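Local coordinates for protein AopB (Aeromonas hydrophila, PDB 3WXX) that probably serves as a type III secretion translocator that helps form a translocon in host membranes and is held before secretion by its chaperone AcrH, at residues B[157-162]-B[181-186]; B[193-198]-B[202-207]. All coordinates share one frame; numbering follows the deposited sequence.

Contact 1: residues B[157-162]-B[181-186]; sequences VANMAI and PIMIAA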
ATOM      1  N   VAL B 157      -2.319  12.793   7.367  1.00 76.11           N
ATOM      2  CA  VAL B 157      -3.438  13.456   8.064  1.00 78.17           C
ATOM      3  C   VAL B 157      -3.815  14.785   7.371  1.00 74.79           C
ATOM      4  O   VAL B 157      -4.987  15.137   7.228  1.00 63.80           O
ATOM      5  CB  VAL B 157      -3.119  13.711   9.558  1.00 74.13           C
ATOM      6  CG1 VAL B 157      -4.369  14.198  10.283  1.00 70.35           C
ATOM      7  CG2 VAL B 157      -2.592  12.451  10.239  1.00 67.64           C
ATOM      8  N   ALA B 158      -2.805  15.514   6.935  1.00 72.55           N
ATOM      9  CA  ALA B 158      -3.043  16.696   6.121  1.00 77.78           C
ATOM     10  C   ALA B 158      -3.787  16.293   4.860  1.00 77.30           C
ATOM     11  O   ALA B 158      -4.744  16.940   4.441  1.00 65.46           O
ATOM     12  CB  ALA B 158      -1.713  17.346   5.749  1.00 76.39           C
ATOM     13  N   ASN B 159      -3.303  15.217   4.249  1.00 81.09           N
ATOM     14  CA  ASN B 159      -3.821  14.779   2.981  1.00 75.60           C
ATOM     15  C   ASN B 159      -5.275  14.413   3.109  1.00 75.54           C
ATOM     16  O   ASN B 159      -6.060  14.668   2.211  1.00 65.49           O
ATOM     17  CB  ASN B 159      -3.016  13.591   2.468  1.00 82.00           C
ATOM     18  CG  ASN B 159      -3.194  13.370   0.983  1.00 81.24           C
ATOM     19  OD1 ASN B 159      -3.702  14.232   0.280  1.00 83.35           O
ATOM     20  ND2 ASN B 159      -2.732  12.230   0.493  1.00 84.19           N
HETATM   21  N   MSE B 160      -5.627  13.795   4.232  1.00 80.14           N
HETATM   22  CA  MSE B 160      -7.004  13.392   4.462  1.00 88.36           C
HETATM   23  C   MSE B 160      -7.824  14.641   4.586  1.00 96.30           C
HETATM   24  O   MSE B 160      -8.874  14.767   3.952  1.00 89.25           O
HETATM   25  CB  MSE B 160      -7.111  12.520   5.708  1.00 93.81           C
HETATM   26  CG  MSE B 160      -6.700  11.077   5.413  1.00103.57           C
HETATM   27 SE   MSE B 160      -6.874   9.975   7.043  1.00103.46          SE
HETATM   28  CE  MSE B 160      -7.378   8.255   6.237  1.00112.40           C
ATOM     29  N   ALA B 161      -7.326  15.582   5.390  1.00108.69           N
ATOM     30  CA  ALA B 161      -7.983  16.877   5.586  1.00 97.41           C
ATOM     31  C   ALA B 161      -8.259  17.550   4.241  1.00 93.31           C
ATOM     32  O   ALA B 161      -9.338  18.099   4.032  1.00 89.26           O
ATOM     33  CB  ALA B 161      -7.134  17.772   6.478  1.00 97.13           C
ATOM     34  N   ILE B 162      -7.289  17.488   3.329  1.00 94.70           N
ATOM     35  CA  ILE B 162      -7.497  17.941   1.950  1.00 94.32           C
ATOM     36  C   ILE B 162      -8.534  17.022   1.315  1.00 97.88           C
ATOM     37  O   ILE B 162      -8.217  16.066   0.614  1.00102.00           O
ATOM     38  CB  ILE B 162      -6.179  17.965   1.127  1.00 88.77           C
ATOM     39  CG1 ILE B 162      -5.189  18.957   1.761  1.00 83.80           C
ATOM     40  CG2 ILE B 162      -6.456  18.323  -0.326  1.00 74.43           C
ATOM     41  CD1 ILE B 162      -3.908  19.139   0.992  1.00 83.23           C
ATOM     42  N   PRO B 181      -0.944  16.526  -7.219  1.00 80.92           N
ATOM     43  CA  PRO B 181       0.404  16.015  -7.528  1.00 84.79           C
ATOM     44  C   PRO B 181       1.475  16.430  -6.517  1.00 84.37           C
ATOM     45  O   PRO B 181       2.419  15.677  -6.279  1.00 81.08           O
ATOM     46  CB  PRO B 181       0.710  16.600  -8.914  1.00 79.34           C
ATOM     47  CG  PRO B 181      -0.620  16.834  -9.535  1.00 81.73           C
ATOM     48  CD  PRO B 181      -1.631  17.026  -8.426  1.00 80.58           C
ATOM     49  N   ILE B 182       1.336  17.599  -5.911  1.00 82.16           N
ATOM     50  CA  ILE B 182       2.406  18.043  -5.030  1.00 90.98           C
ATOM     51  C   ILE B 182       2.360  17.266  -3.721  1.00 86.94           C
ATOM     52  O   ILE B 182       3.397  16.965  -3.136  1.00 82.24           O
ATOM     53  CB  ILE B 182       2.393  19.555  -4.753  1.00 98.21           C
ATOM     54  CG1 ILE B 182       1.244  19.901  -3.817  1.00 94.82           C
ATOM     55  CG2 ILE B 182       2.485  20.310  -6.089  1.00 99.34           C
ATOM     56  CD1 ILE B 182       1.047  21.378  -3.644  1.00105.53           C
HETATM   57  N   MSE B 183       1.151  16.946  -3.277  1.00 87.47           N
HETATM   58  CA  MSE B 183       0.962  16.148  -2.061  1.00 90.02           C
HETATM   59  C   MSE B 183       1.492  14.739  -2.239  1.00 91.19           C
HETATM   60  O   MSE B 183       1.874  14.082  -1.276  1.00 88.48           O
HETATM   61  CB  MSE B 183      -0.522  16.089  -1.725  1.00 94.23           C
HETATM   62  CG  MSE B 183      -1.057  17.469  -1.356  1.00101.01           C
HETATM   63 SE   MSE B 183      -0.680  17.921   0.522  1.00106.68          SE
HETATM   64  CE  MSE B 183      -1.165  16.271   1.434  1.00 95.51           C
ATOM     65  N   ILE B 184       1.481  14.254  -3.477  1.00 87.10           N
ATOM     66  CA  ILE B 184       2.196  13.044  -3.837  1.00 82.87           C
ATOM     67  C   ILE B 184       3.686  13.270  -3.559  1.00 78.64           C
ATOM     68  O   ILE B 184       4.262  12.617  -2.693  1.00 68.42           O
ATOM     69  CB  ILE B 184       1.948  12.686  -5.327  1.00 89.43           C
ATOM     70  CG1 ILE B 184       0.494  12.220  -5.510  1.00 90.75           C
ATOM     71  CG2 ILE B 184       2.919  11.616  -5.815  1.00 94.87           C
ATOM     72  CD1 ILE B 184       0.057  11.994  -6.952  1.00 91.94           C
ATOM     73  N   ALA B 185       4.297  14.190  -4.321  1.00 78.29           N
ATOM     74  CA  ALA B 185       5.712  14.565  -4.185  1.00 64.11           C
ATOM     75  C   ALA B 185       6.081  14.720  -2.730  1.00 60.23           C
ATOM     76  O   ALA B 185       7.140  14.254  -2.293  1.00 63.60           O
ATOM     77  CB  ALA B 185       6.000  15.852  -4.946  1.00 62.64           C
ATOM     78  N   ALA B 186       5.222  15.380  -1.978  1.00 53.22           N
ATOM     79  CA  ALA B 186       5.468  15.530  -0.559  1.00 64.24           C
ATOM     80  C   ALA B 186       5.638  14.171   0.050  1.00 73.92           C
ATOM     81  O   ALA B 186       6.643  13.901   0.712  1.00 71.01           O
ATOM     82  CB  ALA B 186       4.308  16.248   0.114  1.00 66.99           C
TER

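Contact 2: residues B[193-198]-B[202-207]; sequences VSIAVT and SAASTA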
ATOM      1  N   VAL B 193      12.833   9.632   2.840  1.00 63.27           N
ATOM      2  CA  VAL B 193      13.542   9.932   4.061  1.00 69.40           C
ATOM      3  C   VAL B 193      13.295   8.777   5.018  1.00 68.04           C
ATOM      4  O   VAL B 193      14.239   8.189   5.561  1.00 65.71           O
ATOM      5  CB  VAL B 193      13.084  11.272   4.667  1.00 75.84           C
ATOM      6  CG1 VAL B 193      13.742  11.500   6.014  1.00 77.28           C
ATOM      7  CG2 VAL B 193      13.408  12.427   3.729  1.00 75.26           C
ATOM      8  N   SER B 194      12.018   8.459   5.222  1.00 63.10           N
ATOM      9  CA  SER B 194      11.640   7.367   6.125  1.00 65.50           C
ATOM     10  C   SER B 194      12.430   6.108   5.784  1.00 70.02           C
ATOM     11  O   SER B 194      12.868   5.414   6.696  1.00 79.03           O
ATOM     12  CB  SER B 194      10.136   7.085   6.060  1.00 67.89           C
ATOM     13  OG  SER B 194       9.414   8.241   5.634  1.00 82.50           O
ATOM     14  N   ILE B 195      12.594   5.789   4.485  1.00 66.75           N
ATOM     15  CA  ILE B 195      13.381   4.596   4.104  1.00 61.49           C
ATOM     16  C   ILE B 195      14.809   4.792   4.569  1.00 58.52           C
ATOM     17  O   ILE B 195      15.380   3.914   5.210  1.00 51.83           O
ATOM     18  CB  ILE B 195      13.401   4.294   2.583  1.00 62.55           C
ATOM     19  CG1 ILE B 195      12.017   3.936   2.016  1.00 66.29           C
ATOM     20  CG2 ILE B 195      14.331   3.132   2.277  1.00 58.52           C
ATOM     21  CD1 ILE B 195      11.457   2.612   2.488  1.00 68.45           C
ATOM     22  N   ALA B 196      15.356   5.976   4.283  1.00 65.12           N
ATOM     23  CA  ALA B 196      16.728   6.301   4.654  1.00 62.15           C
ATOM     24  C   ALA B 196      16.925   6.013   6.114  1.00 65.61           C
ATOM     25  O   ALA B 196      17.838   5.285   6.492  1.00 55.68           O
ATOM     26  CB  ALA B 196      17.038   7.750   4.371  1.00 63.39           C
ATOM     27  N   VAL B 197      16.019   6.543   6.929  1.00 77.01           N
ATOM     28  CA  VAL B 197      16.042   6.315   8.386  1.00 82.44           C
ATOM     29  C   VAL B 197      15.953   4.833   8.760  1.00 82.08           C
ATOM     30  O   VAL B 197      16.805   4.328   9.467  1.00 79.75           O
ATOM     31  CB  VAL B 197      14.886   7.069   9.085  1.00 83.56           C
ATOM     32  CG1 VAL B 197      14.663   6.544  10.499  1.00 83.78           C
ATOM     33  CG2 VAL B 197      15.156   8.576   9.084  1.00 86.27           C
ATOM     34  N   THR B 198      14.903   4.162   8.291  1.00 80.63           N
ATOM     35  CA  THR B 198      14.591   2.800   8.721  1.00 79.59           C
ATOM     36  C   THR B 198      15.594   1.757   8.203  1.00 77.49           C
ATOM     37  O   THR B 198      15.859   0.780   8.872  1.00 79.56           O
ATOM     38  CB  THR B 198      13.187   2.342   8.224  1.00 85.99           C
ATOM     39  OG1 THR B 198      12.182   3.361   8.413  1.00 88.41           O
ATOM     40  CG2 THR B 198      12.777   1.069   8.928  1.00 75.89           C
ATOM     41  N   SER B 202      21.590   3.822   1.144  1.00 63.89           N
ATOM     42  CA  SER B 202      21.653   3.312  -0.209  1.00 69.74           C
ATOM     43  C   SER B 202      20.264   2.777  -0.590  1.00 68.04           C
ATOM     44  O   SER B 202      19.872   2.863  -1.751  1.00 69.84           O
ATOM     45  CB  SER B 202      22.779   2.268  -0.404  1.00 71.02           C
ATOM     46  OG  SER B 202      22.861   1.348   0.663  1.00 81.39           O
ATOM     47  N   ALA B 203      19.524   2.254   0.390  1.00 65.84           N
ATOM     48  CA  ALA B 203      18.158   1.791   0.160  1.00 61.06           C
ATOM     49  C   ALA B 203      17.270   2.948  -0.272  1.00 59.23           C
ATOM     50  O   ALA B 203      16.470   2.830  -1.222  1.00 58.85           O
ATOM     51  CB  ALA B 203      17.597   1.133   1.403  1.00 59.65           C
ATOM     52  N   ALA B 204      17.429   4.071   0.412  1.00 55.89           N
ATOM     53  CA  ALA B 204      16.684   5.284   0.093  1.00 58.37           C
ATOM     54  C   ALA B 204      17.046   5.797  -1.287  1.00 52.49           C
ATOM     55  O   ALA B 204      16.207   6.272  -2.045  1.00 51.28           O
ATOM     56  CB  ALA B 204      16.991   6.360   1.125  1.00 62.96           C
ATOM     57  N   SER B 205      18.321   5.681  -1.595  1.00 50.62           N
ATOM     58  CA  SER B 205      18.836   6.150  -2.846  1.00 54.00           C
ATOM     59  C   SER B 205      18.257   5.330  -4.001  1.00 49.21           C
ATOM     60  O   SER B 205      17.796   5.900  -5.000  1.00 41.02           O
ATOM     61  CB  SER B 205      20.355   6.059  -2.827  1.00 57.60           C
ATOM     62  OG  SER B 205      20.899   6.375  -4.086  1.00 62.67           O
ATOM     63  N   THR B 206      18.324   4.001  -3.862  1.00 45.80           N
ATOM     64  CA  THR B 206      17.680   3.060  -4.789  1.00 44.97           C
ATOM     65  C   THR B 206      16.185   3.328  -4.894  1.00 46.00           C
ATOM     66  O   THR B 206      15.601   3.269  -5.983  1.00 45.89           O
ATOM     67  CB  THR B 206      17.877   1.611  -4.313  1.00 42.53           C
ATOM     68  OG1 THR B 206      19.260   1.291  -4.331  1.00 48.70           O
ATOM     69  CG2 THR B 206      17.187   0.612  -5.220  1.00 46.54           C
ATOM     70  N   ALA B 207      15.560   3.581  -3.749  1.00 46.41           N
ATOM     71  CA  ALA B 207      14.141   3.862  -3.716  1.00 49.34           C
ATOM     72  C   ALA B 207      13.847   5.114  -4.538  1.00 48.54           C
ATOM     73  O   ALA B 207      12.847   5.167  -5.273  1.00 52.47           O
ATOM     74  CB  ALA B 207      13.660   4.004  -2.277  1.00 47.88           C
TER

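Contact 1: residues B[157-162]-B[181-186]
The side chain of Met183, present as selenomethionine, lays its terminal methyl over Asn159 and sets its selenium against Ile162, which makes it the hub of the contact. Its CE stands 3.4 Å from both CA and CB of Asn159 and lies above one face of the carboxamide, with OD1 of Asn159 3.5 Å from that same methyl. The two chains slide past each other in opposite directions, Asn159 reaching out from the short helix 156-161 while Met183 reaches back from helix 179-198, across a gap of 7.1 Å between their CA atoms. What brings the methyl there is a double bend: CG of Met183 stands beside its own backbone N, and the chain then folds at chi2 (-82°) and again at chi3 (-45°), so that CE turns over the asparagine instead of running on past it.

Ile162 meets the same side chain differently. Its CD1 points tip to tip at Met183 and comes within 3.5 Å of SE, a reach that depends on the extended chi2 of -176°. Ile162 is the first residue to leave helical geometry, so the contact extends just beyond the helix end. Ala158 adds a looser touch, its CB 4.5 Å from CE of Met183. No hydrogen bond crosses, and the fit is one of apolar surface against an amide and a few aliphatic groups.

On the same chain, Val155 also touches Met183, and Ile162 rests on Glu174 and Lys177. Leu78 of AcrH packs against Asn159, placing this edge beside the chaperone. Through one bent selenomethionine side chain, the last turn of helix 156-161 and the residue just after it pack on helix 179-198, joining two predicted transmembrane segments of an SseC-family translocator at the surface.

Contact 2: residues B[193-198]-B[202-207]
This is a buried helix-helix contact, the closely packed start of a helical hairpin in which helix 179-198 turns back into helix 201-217. The two short segments run nearly antiparallel, at 153°, with axes 7.7 Å apart, and small residues permit that closeness. Ala196 and Ala204 set the register, their CA atoms 4.7 Å apart. CB of Ala204 packs against the backbone and methyl of Ala196, 3.5 Å from its CB and equally close to its CA.

Beside this pair, Ile195 puts its CG2 branch against the second helix. CG2 stands anti to the backbone N (chi1 of CG1 -64°) and lies 3.7 Å from the backbone N of Ala204 and 3.9 Å from CB of Ala203. The end of the side chain leads away from helix 201-217, and Ile195 also touches Ala144 and Met148 of helix 126-151.

No polar bond crosses between the segments; the hydroxyl of Thr198 instead turns back onto its own helix, with OG1 2.8 Å from the carbonyl O of Ser194. That oxygen also accepts the Thr198 backbone N-H, the two donors arriving from opposite faces of its plane. Thr206 is hydrogen-bonded to Glu6 of AcrH. The turn falls inside one predicted transmembrane helix, which extends only to the start of segment 202-207. Close antiparallel packing through alanines, across a turn of a few residues, is that of a tight alpha-helical hairpin.

Overall arrangement
Helix 179-198 carries both contacts, one toward each end: in contact 1 its beginning receives the short helix 156-161, and in contact 2 its end folds against helix 201-217. The centres of the two contacts are about 20 Å apart and their nearest atoms about 8 Å, so they do not touch, and they follow in series along the chain. The centre of contact 1 lies about 15 Å from the centre of the chain, that of contact 2 about 10 Å. AcrH reaches both. A single helix with a surface contact at one end and a buried hairpin at the other illustrates how a translocator region with predicted membrane helices can be packed beside its chaperone.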